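PDB 2EJX: Stk_08120 from Sulfolobus tokodaii str. 7, which probably acts as a fatty acid carrier, belonging to a thermoacidophile-specific family with a Bet v 1-like fold. Local coordinates for residues Q15-D18 / V19-I23; D127-I130 / R131-I135; R89-D92 / N93-Q97; A28-I31 / P32-P36. All coordinates share one frame; numbering follows the deposited sequence.

Contact 1 (Q15-D18 / V19-I23); sequences QDID and VVMTI
Asp16 binds the amide of Val19 and caps helix 17-24, the first of the two short helices that follow strand 7-12 in this Bet v 1-like fold. At the N-cap position it offers one carboxylate oxygen to two backbone amides: OD1 of Asp16 accepts from Val19 N at 3.1 Å and from Asp18 N at 2.8 Å. Both amides come to the anti side of that oxygen, but from opposite faces of the carboxylate plane. With CG turned anti to the backbone N (chi1 177°), the short side chain folds back over the first turn, where its OD1 serves both of them. Its negative charge would also suit the positive end of the helix dipole. The regular helical pattern then begins, with Val20 N bonded to Asp16 O at 3.0 Å and Met21 N to Ile17 O.

One carbonyl further on, Thr22 binds twice. Its OG1 reaches Asp18 O at 2.9 Å and its own N bonds the same oxygen at 3.0 Å, again from opposite faces of the plane; a hydroxyl on this exposed side thus finds an acceptor within the helix.

Packing surrounds these bonds. Val20 CG2 rests on Gln15 CB at 3.6 Å, while the amide oxygen of Gln15 leaves to bind Arg134 on helix 105-137. Val19 crosses the Asp16 side chain at about a right angle. Met21 is bent at chi2 and chi3, and its flexible thioether chain meets Ile88, Lys90 and Leu96 of the sheet. Near its root, Met21 CG lies 4.3 Å from Ile17 CG1.

Contact 2 (D127-I130 / R131-I135); sequences DEII and RLERI
Ile130 and Arg134 meet one turn apart near the end of helix 105-137, the long C-terminal helix of the helix-grip fold. The branch methyl CG2 of Ile130 lies 3.9 Å from Arg134 CD, and the two side chains cross obliquely. Arg134 also passes its CG across the backbone, 3.2 Å from Ile130 O, the same oxygen that accepts Arg134 N at 2.8 Å. The arginine suits this place because its aliphatic stem can cover the isoleucine while its charged end travels on: a bend at chi3 (79°) turns the guanidinium away from the helix, toward Gln15 OE1 and the C-terminal carboxylate of Ile139. With a leucine here, that carboxylate and Gln15 OE1 would probably be left without their charged mate.

Outside this pair, the helical bonds fix the spacing: Arg131 N to Asp127 O, Leu132 N to Glu128 O and Glu133 N to Ile129 O. Asp127 is itself tied to Thr13 and Asn14, so this turn is joined to the loop after strand 7-12. Ile130, the buried residue, packs on Val20 and Ile23 of helix 17-24, whereas Ile129 leans on Phe29 and Gln33 of helix 27-34.

Glu133 lays its CG 3.3 Å from Ile129 O, then bends at chi2, and OE1 forms salt bridges with Lys136 and Arg137 along the same helix. On the surface a water sits 2.9 Å from Ile129 O, placed to donate to it, and makes a weak link of 3.4 Å to Glu133 OE2.

Contact 3 (R89-D92 / N93-Q97); sequences RKKD and NNTLQ
Asp92 and Thr95 close the hairpin between strands 82-92 and 95-102, and here the contact is tightest. Asp92 OD1 takes two donors, Thr95 OG1 at 2.7 Å on its syn side and Asn94 N at 2.9 Å on its anti side. The second bond makes an Asx turn within the type I beta turn from Asp92 to Thr95. Aspartate can reach both because its CG sits between backbone N and carbonyl carbon (chi1 52°), the crowded position, which brings the carboxylate over the turn. A valine in place of Thr95 would probably leave Asp92 OD1 without its syn-side donor and its carboxylate freer to turn.

Behind the turn the register slips by one in a beta bulge: Thr95 O accepts Lys91 N at 2.9 Å and, weakly, Asp92 N. The strands are regular again at Arg89 and Gln97, whose N and O atoms bond each other in both directions.

Toward solvent the contact loosens: the amine of Lys90, whose stem packs on Ile17 and Met21, reaches Asn93 ND2 through a water that lies 2.9 Å from Lys90 NZ. Lys91 is exposed yet still held, its CE 3.7 Å from Thr95 CG2 and its amine paired with Glu10 of strand 7-12.

Thr95 OG1 also bonds Lys12 NZ, so the hydroxyl links a carboxylate to a lysine; this arrangement would be expected to stabilise the negative charge of Asp92.

Contact 4 (A28-I31 / P32-P36); sequences AFTI and PQIFP
Phe29 carries Gln33 over one ring face: Gln33 CG stands 4.0 Å from the centroid of the Phe29 ring and 14° off its normal, a CH-pi contact. The amide plane of Gln33 is turned 41° from the ring. Phe24 meets Phe29 edge-to-face. The second ring, Phe35, is approached obliquely by Ile31, whose CD1 lies 4.0 Å from Phe35 CE1; Tyr77 forms an edge-to-face pair with it.

Isoleucine suits this place because CG2 and CD1 both lie against the Phe35 ring, while the side chain also touches Phe49 and Ala51 of strand 48-55. Between the rings, Thr30 CG2 and Ile34 CD1 run side by side at 3.6 Å, while the hydroxyl of buried Thr30 is satisfied by Phe24 O.

Pro32 brings no N-H, so Ala28 O meets its CD at 3.4 Å instead of an amide, and the helix kinks there. At the far end Ile31 O takes Phe35 N at 2.9 Å and also Ile34 N, the latter from above the carbonyl plane, before Phe35 leaves the helical conformation.

This largely apolar helix end, held between sheet and long helix, belongs to the interior of a Bet v 1-like fold, where relatives hold hydrophobic ligands.

How the contacts relate
Contact 1 joins its neighbours: its centre is about 10 Å from the centres of contacts 2 and 3. Toward contact 2, Gln15 OE1 lies 2.8 Å from Arg134 NH1; toward contact 3, Ile17 CB packs 3.4 Å from Asn93 O, beside a weak, long ion pair of Asp18 with Lys90; toward contact 4, Ile23 CG2 lies 3.6 Å from Phe29 CG. Contact 2 also reaches contact 4, with Ile129 CG2 3.5 Å from Phe29 CE1. The nearest atoms of contacts 3 and 4 are about 8 Å apart. Contacts 1, 2 and 3 have centres about 14 to 16 Å from the chain's centre, contact 4 about 5 Å, in the interior where relatives hold hydrophobic ligands.

Contact 1 (Q15-D18 / V19-I23)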
loop_
_atom_site.group_PDB
_atom_site.type_symbol
_atom_site.label_atom_id
_atom_site.label_comp_id
_atom_site.label_asym_id
_atom_site.label_seq_id
_atom_site.Cartn_x
_atom_site.Cartn_y
_atom_site.Cartn_z
ATOM N N GLN A 15 5.909 0.083 16.811
ATOM C CA GLN A 15 4.884 -0.937 16.979
ATOM C C GLN A 15 5.536 -2.287 16.689
ATOM O O GLN A 15 6.628 -2.321 16.094
ATOM C CB GLN A 15 3.693 -0.683 16.023
ATOM C CG GLN A 15 2.690 0.359 16.457
ATOM C CD GLN A 15 1.676 -0.214 17.418
ATOM O OE1 GLN A 15 1.622 -1.416 17.623
ATOM N NE2 GLN A 15 0.883 0.647 18.024
ATOM N N ASP A 16 4.914 -3.384 17.104
ATOM C CA ASP A 16 5.481 -4.704 16.844
ATOM C C ASP A 16 5.566 -4.850 15.334
ATOM O O ASP A 16 4.545 -4.818 14.643
ATOM C CB ASP A 16 4.618 -5.824 17.436
ATOM C CG ASP A 16 5.151 -7.219 17.116
ATOM O OD1 ASP A 16 5.190 -7.619 15.938
ATOM O OD2 ASP A 16 5.532 -7.946 18.056
ATOM N N ILE A 17 6.779 -5.024 14.843
ATOM C CA ILE A 17 7.017 -5.003 13.402
ATOM C C ILE A 17 6.275 -6.095 12.649
ATOM O O ILE A 17 5.943 -5.917 11.499
ATOM C CB ILE A 17 8.546 -5.071 13.058
ATOM C CG1 ILE A 17 8.767 -4.785 11.561
ATOM C CG2 ILE A 17 9.172 -6.447 13.496
ATOM C CD1 ILE A 17 8.657 -3.304 11.153
ATOM N N ASP A 18 6.030 -7.227 13.291
ATOM C CA ASP A 18 5.410 -8.313 12.611
ATOM C C ASP A 18 3.925 -8.058 12.492
ATOM O O ASP A 18 3.315 -8.329 11.462
ATOM C CB ASP A 18 5.792 -9.649 13.282
ATOM C CG ASP A 18 7.291 -9.943 13.126
ATOM O OD1 ASP A 18 7.838 -9.760 12.006
ATOM O OD2 ASP A 18 7.937 -10.294 14.129
ATOM N N VAL A 19 3.363 -7.410 13.498
ATOM C CA VAL A 19 1.979 -6.927 13.391
ATOM C C VAL A 19 1.828 -5.911 12.273
ATOM O O VAL A 19 0.873 -5.988 11.506
ATOM C CB VAL A 19 1.489 -6.379 14.778
ATOM C CG1 VAL A 19 0.115 -5.676 14.640
ATOM C CG2 VAL A 19 1.365 -7.580 15.756
ATOM N N VAL A 20 2.753 -4.971 12.193
ATOM C CA VAL A 20 2.701 -3.959 11.160
ATOM C C VAL A 20 2.756 -4.559 9.751
ATOM O O VAL A 20 1.989 -4.176 8.858
ATOM C CB VAL A 20 3.811 -2.933 11.367
ATOM C CG1 VAL A 20 3.833 -1.917 10.231
ATOM C CG2 VAL A 20 3.621 -2.185 12.795
ATOM N N MET A 21 3.720 -5.449 9.555
ATOM C CA MET A 21 3.842 -6.190 8.287
ATOM C C MET A 21 2.547 -6.944 7.946
ATOM O O MET A 21 2.101 -6.960 6.782
ATOM C CB MET A 21 5.027 -7.158 8.355
ATOM C CG MET A 21 6.415 -6.516 8.386
ATOM S SD MET A 21 6.763 -5.569 6.860
ATOM C CE MET A 21 6.911 -6.879 5.682
ATOM N N THR A 22 1.969 -7.625 8.926
ATOM C CA THR A 22 0.696 -8.313 8.728
ATOM C C THR A 22 -0.435 -7.388 8.268
ATOM O O THR A 22 -1.194 -7.742 7.367
ATOM C CB THR A 22 0.265 -9.130 9.993
ATOM O OG1 THR A 22 1.281 -10.074 10.304
ATOM C CG2 THR A 22 -1.024 -9.903 9.737
ATOM N N ILE A 23 -0.560 -6.205 8.889
ATOM C CA ILE A 23 -1.530 -5.220 8.465
ATOM C C ILE A 23 -1.259 -4.758 7.012
ATOM O O ILE A 23 -2.183 -4.646 6.227
ATOM C CB ILE A 23 -1.664 -4.054 9.520
ATOM C CG1 ILE A 23 -2.235 -4.637 10.817
ATOM C CG2 ILE A 23 -2.488 -2.835 9.018
ATOM C CD1 ILE A 23 -2.145 -3.638 12.034
#

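Contact 2 (D127-I130 / R131-I135)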
loop_
_atom_site.group_PDB
_atom_site.type_symbol
_atom_site.label_atom_id
_atom_site.label_comp_id
_atom_site.label_asym_id
_atom_site.label_seq_id
_atom_site.Cartn_x
_atom_site.Cartn_y
_atom_site.Cartn_z
ATOM N N ASP A 127 2.524 4.968 13.630
ATOM C CA ASP A 127 2.213 4.253 14.877
ATOM C C ASP A 127 0.764 4.499 15.404
ATOM O O ASP A 127 0.163 3.573 15.990
ATOM C CB ASP A 127 3.273 4.547 15.919
ATOM C CG ASP A 127 4.549 3.756 15.660
ATOM O OD1 ASP A 127 4.593 2.935 14.706
ATOM O OD2 ASP A 127 5.489 3.906 16.459
ATOM N N GLU A 128 0.255 5.722 15.187
ATOM C CA GLU A 128 -1.136 6.118 15.501
ATOM C C GLU A 128 -2.094 5.399 14.553
ATOM O O GLU A 128 -3.096 4.853 14.979
ATOM C CB GLU A 128 -1.343 7.646 15.392
ATOM C CG GLU A 128 -0.435 8.514 16.341
ATOM C CD GLU A 128 0.953 8.986 15.767
ATOM O OE1 GLU A 128 1.532 8.390 14.816
ATOM O OE2 GLU A 128 1.480 10.013 16.285
ATOM N N ILE A 129 -1.740 5.335 13.269
ATOM C CA ILE A 129 -2.607 4.585 12.308
ATOM C C ILE A 129 -2.700 3.076 12.728
ATOM O O ILE A 129 -3.783 2.458 12.797
ATOM C CB ILE A 129 -2.049 4.751 10.892
ATOM C CG1 ILE A 129 -2.331 6.187 10.386
ATOM C CG2 ILE A 129 -2.658 3.624 9.973
ATOM C CD1 ILE A 129 -1.457 6.620 9.189
ATOM N N ILE A 130 -1.566 2.470 13.037
ATOM C CA ILE A 130 -1.519 1.052 13.351
ATOM C C ILE A 130 -2.143 0.772 14.701
ATOM O O ILE A 130 -2.758 -0.261 14.885
ATOM C CB ILE A 130 -0.071 0.519 13.345
ATOM C CG1 ILE A 130 0.566 0.608 11.924
ATOM C CG2 ILE A 130 -0.002 -0.939 13.995
ATOM C CD1 ILE A 130 0.013 -0.459 10.850
ATOM N N ARG A 131 -1.985 1.681 15.657
ATOM C CA ARG A 131 -2.598 1.474 16.967
ATOM C C ARG A 131 -4.121 1.338 16.824
ATOM O O ARG A 131 -4.742 0.425 17.387
ATOM C CB ARG A 131 -2.281 2.621 17.884
ATOM C CG ARG A 131 -2.763 2.400 19.297
ATOM C CD ARG A 131 -2.392 3.590 20.188
ATOM N NE ARG A 131 -3.099 4.790 19.754
ATOM C CZ ARG A 131 -4.339 5.100 20.113
ATOM N NH1 ARG A 131 -5.019 4.314 20.938
ATOM N NH2 ARG A 131 -4.900 6.197 19.638
ATOM N N LEU A 132 -4.698 2.252 16.072
ATOM C CA LEU A 132 -6.141 2.180 15.739
ATOM C C LEU A 132 -6.532 0.922 14.938
ATOM O O LEU A 132 -7.584 0.325 15.219
ATOM C CB LEU A 132 -6.555 3.469 14.991
ATOM C CG LEU A 132 -6.575 4.688 15.905
ATOM C CD1 LEU A 132 -6.837 5.949 15.052
ATOM C CD2 LEU A 132 -7.648 4.584 16.998
ATOM N N GLU A 133 -5.719 0.532 13.946
ATOM C CA GLU A 133 -5.953 -0.734 13.221
ATOM C C GLU A 133 -5.970 -1.921 14.178
ATOM O O GLU A 133 -6.806 -2.783 14.092
ATOM C CB GLU A 133 -4.891 -0.938 12.097
ATOM C CG GLU A 133 -5.079 0.026 10.898
ATOM C CD GLU A 133 -6.423 -0.240 10.176
ATOM O OE1 GLU A 133 -6.956 -1.375 10.190
ATOM O OE2 GLU A 133 -6.944 0.720 9.611
ATOM N N ARG A 134 -5.014 -1.963 15.086
ATOM C CA ARG A 134 -4.950 -3.046 16.059
ATOM C C ARG A 134 -6.167 -3.152 16.982
ATOM O O ARG A 134 -6.587 -4.260 17.377
ATOM C CB ARG A 134 -3.690 -2.860 16.879
ATOM C CG ARG A 134 -2.468 -3.226 16.059
ATOM C CD ARG A 134 -1.210 -3.171 16.949
ATOM N NE ARG A 134 -1.137 -4.381 17.768
ATOM C CZ ARG A 134 -0.076 -4.755 18.487
ATOM N NH1 ARG A 134 0.992 -3.984 18.506
ATOM N NH2 ARG A 134 -0.091 -5.902 19.191
ATOM N N ILE A 135 -6.704 -2.006 17.368
ATOM C CA ILE A 135 -7.855 -1.972 18.282
ATOM C C ILE A 135 -9.027 -2.581 17.507
ATOM O O ILE A 135 -9.747 -3.470 18.012
ATOM C CB ILE A 135 -8.198 -0.533 18.810
ATOM C CG1 ILE A 135 -7.158 -0.036 19.821
ATOM C CG2 ILE A 135 -9.585 -0.551 19.521
ATOM C CD1 ILE A 135 -7.178 1.477 20.016
HETATM O O HOH W 1 -6.090 3.527 11.412
#

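Contact 3 (R89-D92 / N93-Q97)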
loop_
_atom_site.group_PDB
_atom_site.type_symbol
_atom_site.label_atom_id
_atom_site.label_comp_id
_atom_site.label_asym_id
_atom_site.label_seq_id
_atom_site.Cartn_x
_atom_site.Cartn_y
_atom_site.Cartn_z
ATOM N N ARG A 89 8.792 -4.316 2.676
ATOM C CA ARG A 89 9.903 -5.157 3.117
ATOM C C ARG A 89 10.332 -4.762 4.523
ATOM O O ARG A 89 10.569 -3.597 4.775
ATOM C CB ARG A 89 11.101 -5.060 2.174
ATOM C CG ARG A 89 10.792 -5.401 0.706
ATOM C CD ARG A 89 12.049 -5.174 -0.166
ATOM N NE ARG A 89 11.801 -5.574 -1.562
ATOM C CZ ARG A 89 12.305 -4.963 -2.635
ATOM N NH1 ARG A 89 13.134 -3.928 -2.508
ATOM N NH2 ARG A 89 11.995 -5.418 -3.845
ATOM N N LYS A 90 10.375 -5.739 5.432
ATOM C CA LYS A 90 10.937 -5.515 6.730
ATOM C C LYS A 90 12.457 -5.384 6.577
ATOM O O LYS A 90 13.097 -6.250 5.988
ATOM C CB LYS A 90 10.555 -6.664 7.687
ATOM C CG LYS A 90 11.350 -6.651 9.000
ATOM C CD LYS A 90 10.772 -7.589 9.993
ATOM C CE LYS A 90 11.697 -7.767 11.169
ATOM N NZ LYS A 90 11.293 -8.928 12.021
ATOM N N LYS A 91 13.032 -4.317 7.130
ATOM C CA LYS A 91 14.477 -4.096 7.079
ATOM C C LYS A 91 15.147 -4.462 8.393
ATOM O O LYS A 91 16.270 -4.990 8.384
ATOM C CB LYS A 91 14.789 -2.661 6.661
ATOM C CG LYS A 91 14.195 -2.274 5.340
ATOM C CD LYS A 91 14.963 -1.141 4.654
ATOM C CE LYS A 91 14.976 0.110 5.483
ATOM N NZ LYS A 91 15.356 1.297 4.677
ATOM N N ASP A 92 14.499 -4.150 9.524
ATOM C CA ASP A 92 14.953 -4.614 10.845
ATOM C C ASP A 92 13.765 -4.526 11.759
ATOM O O ASP A 92 12.639 -4.363 11.256
ATOM C CB ASP A 92 16.129 -3.783 11.407
ATOM C CG ASP A 92 15.854 -2.274 11.402
ATOM O OD1 ASP A 92 14.737 -1.805 11.781
ATOM O OD2 ASP A 92 16.779 -1.552 10.996
ATOM N N ASN A 93 14.010 -4.587 13.076
ATOM C CA ASN A 93 12.918 -4.643 14.066
ATOM C C ASN A 93 12.084 -3.357 14.171
ATOM O O ASN A 93 10.993 -3.358 14.770
ATOM C CB ASN A 93 13.467 -5.002 15.473
ATOM C CG ASN A 93 12.362 -4.971 16.556
ATOM O OD1 ASN A 93 12.304 -4.050 17.395
ATOM N ND2 ASN A 93 11.460 -5.950 16.510
ATOM N N ASN A 94 12.587 -2.259 13.613
ATOM C CA ASN A 94 11.879 -0.977 13.750
ATOM C C ASN A 94 11.712 -0.227 12.447
ATOM O O ASN A 94 11.431 0.947 12.481
ATOM C CB ASN A 94 12.596 -0.024 14.742
ATOM C CG ASN A 94 12.610 -0.552 16.161
ATOM O OD1 ASN A 94 11.611 -0.447 16.895
ATOM N ND2 ASN A 94 13.764 -1.077 16.583
ATOM N N THR A 95 11.944 -0.892 11.307
ATOM C CA THR A 95 12.044 -0.189 10.037
ATOM C C THR A 95 11.530 -1.087 8.924
ATOM O O THR A 95 11.853 -2.280 8.883
ATOM C CB THR A 95 13.514 0.194 9.689
ATOM O OG1 THR A 95 14.165 0.632 10.880
ATOM C CG2 THR A 95 13.564 1.305 8.670
ATOM N N LEU A 96 10.755 -0.495 8.024
ATOM C CA LEU A 96 10.378 -1.153 6.816
ATOM C C LEU A 96 10.583 -0.245 5.615
ATOM O O LEU A 96 10.839 0.963 5.758
ATOM C CB LEU A 96 8.944 -1.700 6.892
ATOM C CG LEU A 96 7.741 -0.794 7.132
ATOM C CD1 LEU A 96 7.200 -0.098 5.865
ATOM C CD2 LEU A 96 6.630 -1.602 7.772
ATOM N N GLN A 97 10.496 -0.847 4.430
ATOM C CA GLN A 97 10.566 -0.092 3.175
ATOM C C GLN A 97 9.358 -0.414 2.335
ATOM O O GLN A 97 8.992 -1.581 2.216
ATOM C CB GLN A 97 11.872 -0.476 2.405
ATOM C CG GLN A 97 12.281 0.499 1.261
ATOM C CD GLN A 97 12.829 1.874 1.687
ATOM O OE1 GLN A 97 12.854 2.820 0.889
ATOM N NE2 GLN A 97 13.277 1.982 2.909
HETATM O O HOH W 2 12.320 -7.860 14.516
#

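Contact 4 (A28-I31 / P32-P36)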
loop_
_atom_site.group_PDB
_atom_site.type_symbol
_atom_site.label_atom_id
_atom_site.label_comp_id
_atom_site.label_asym_id
_atom_site.label_seq_id
_atom_site.Cartn_x
_atom_site.Cartn_y
_atom_site.Cartn_z
ATOM N N ALA A 28 -7.009 -4.200 1.965
ATOM C CA ALA A 28 -8.019 -3.240 2.393
ATOM C C ALA A 28 -7.377 -2.125 3.216
ATOM O O ALA A 28 -7.925 -1.045 3.355
ATOM C CB ALA A 28 -9.065 -3.941 3.227
ATOM N N PHE A 29 -6.214 -2.412 3.778
ATOM C CA PHE A 29 -5.436 -1.370 4.452
ATOM C C PHE A 29 -4.580 -0.612 3.459
ATOM O O PHE A 29 -4.761 0.621 3.225
ATOM C CB PHE A 29 -4.545 -1.969 5.574
ATOM C CG PHE A 29 -3.621 -0.955 6.217
ATOM C CD1 PHE A 29 -4.132 -0.014 7.157
ATOM C CD2 PHE A 29 -2.276 -0.904 5.898
ATOM C CE1 PHE A 29 -3.297 0.963 7.743
ATOM C CE2 PHE A 29 -1.403 0.078 6.482
ATOM C CZ PHE A 29 -1.909 1.007 7.430
ATOM N N THR A 30 -3.713 -1.386 2.803
ATOM C CA THR A 30 -2.559 -0.868 2.062
ATOM C C THR A 30 -2.963 -0.064 0.823
ATOM O O THR A 30 -2.377 0.985 0.561
ATOM C CB THR A 30 -1.620 -2.017 1.709
ATOM O OG1 THR A 30 -1.153 -2.627 2.926
ATOM C CG2 THR A 30 -0.418 -1.541 0.883
ATOM N N ILE A 31 -3.948 -0.544 0.062
ATOM C CA ILE A 31 -4.304 0.106 -1.202
ATOM C C ILE A 31 -4.938 1.494 -0.994
ATOM O O ILE A 31 -4.488 2.449 -1.609
ATOM C CB ILE A 31 -5.157 -0.849 -2.152
ATOM C CG1 ILE A 31 -4.401 -2.154 -2.423
ATOM C CG2 ILE A 31 -5.524 -0.188 -3.441
ATOM C CD1 ILE A 31 -3.108 -1.998 -3.123
ATOM N N PRO A 32 -5.982 1.627 -0.128
ATOM C CA PRO A 32 -6.510 2.969 0.123
ATOM C C PRO A 32 -5.483 3.921 0.754
ATOM O O PRO A 32 -5.508 5.127 0.489
ATOM C CB PRO A 32 -7.675 2.704 1.086
ATOM C CG PRO A 32 -8.039 1.242 0.792
ATOM C CD PRO A 32 -6.749 0.606 0.607
ATOM N N GLN A 33 -4.561 3.379 1.528
ATOM C CA GLN A 33 -3.516 4.215 2.174
ATOM C C GLN A 33 -2.503 4.798 1.207
ATOM O O GLN A 33 -1.984 5.894 1.471
ATOM C CB GLN A 33 -2.767 3.463 3.274
ATOM C CG GLN A 33 -3.551 3.200 4.556
ATOM C CD GLN A 33 -3.766 4.433 5.432
ATOM O OE1 GLN A 33 -4.516 4.394 6.438
ATOM N NE2 GLN A 33 -3.130 5.515 5.074
ATOM N N ILE A 34 -2.211 4.050 0.124
ATOM C CA ILE A 34 -1.079 4.387 -0.773
ATOM C C ILE A 34 -1.484 4.860 -2.161
ATOM O O ILE A 34 -0.945 5.846 -2.680
ATOM C CB ILE A 34 -0.050 3.205 -0.846
ATOM C CG1 ILE A 34 0.649 3.018 0.522
ATOM C CG2 ILE A 34 1.059 3.477 -1.905
ATOM C CD1 ILE A 34 1.246 1.663 0.688
ATOM N N PHE A 35 -2.474 4.189 -2.763
ATOM C CA PHE A 35 -2.854 4.509 -4.130
ATOM C C PHE A 35 -3.554 5.873 -4.194
ATOM O O PHE A 35 -4.138 6.290 -3.195
ATOM C CB PHE A 35 -3.698 3.383 -4.739
ATOM C CG PHE A 35 -2.868 2.297 -5.371
ATOM C CD1 PHE A 35 -1.855 1.669 -4.649
ATOM C CD2 PHE A 35 -3.053 1.950 -6.702
ATOM C CE1 PHE A 35 -1.058 0.675 -5.222
ATOM C CE2 PHE A 35 -2.243 0.958 -7.301
ATOM C CZ PHE A 35 -1.265 0.313 -6.552
ATOM N N PRO A 36 -3.454 6.594 -5.344
ATOM C CA PRO A 36 -4.113 7.911 -5.417
ATOM C C PRO A 36 -5.637 7.865 -5.397
ATOM O O PRO A 36 -6.241 7.275 -6.294
ATOM C CB PRO A 36 -3.641 8.508 -6.757
ATOM C CG PRO A 36 -2.621 7.577 -7.304
ATOM C CD PRO A 36 -2.715 6.257 -6.591
#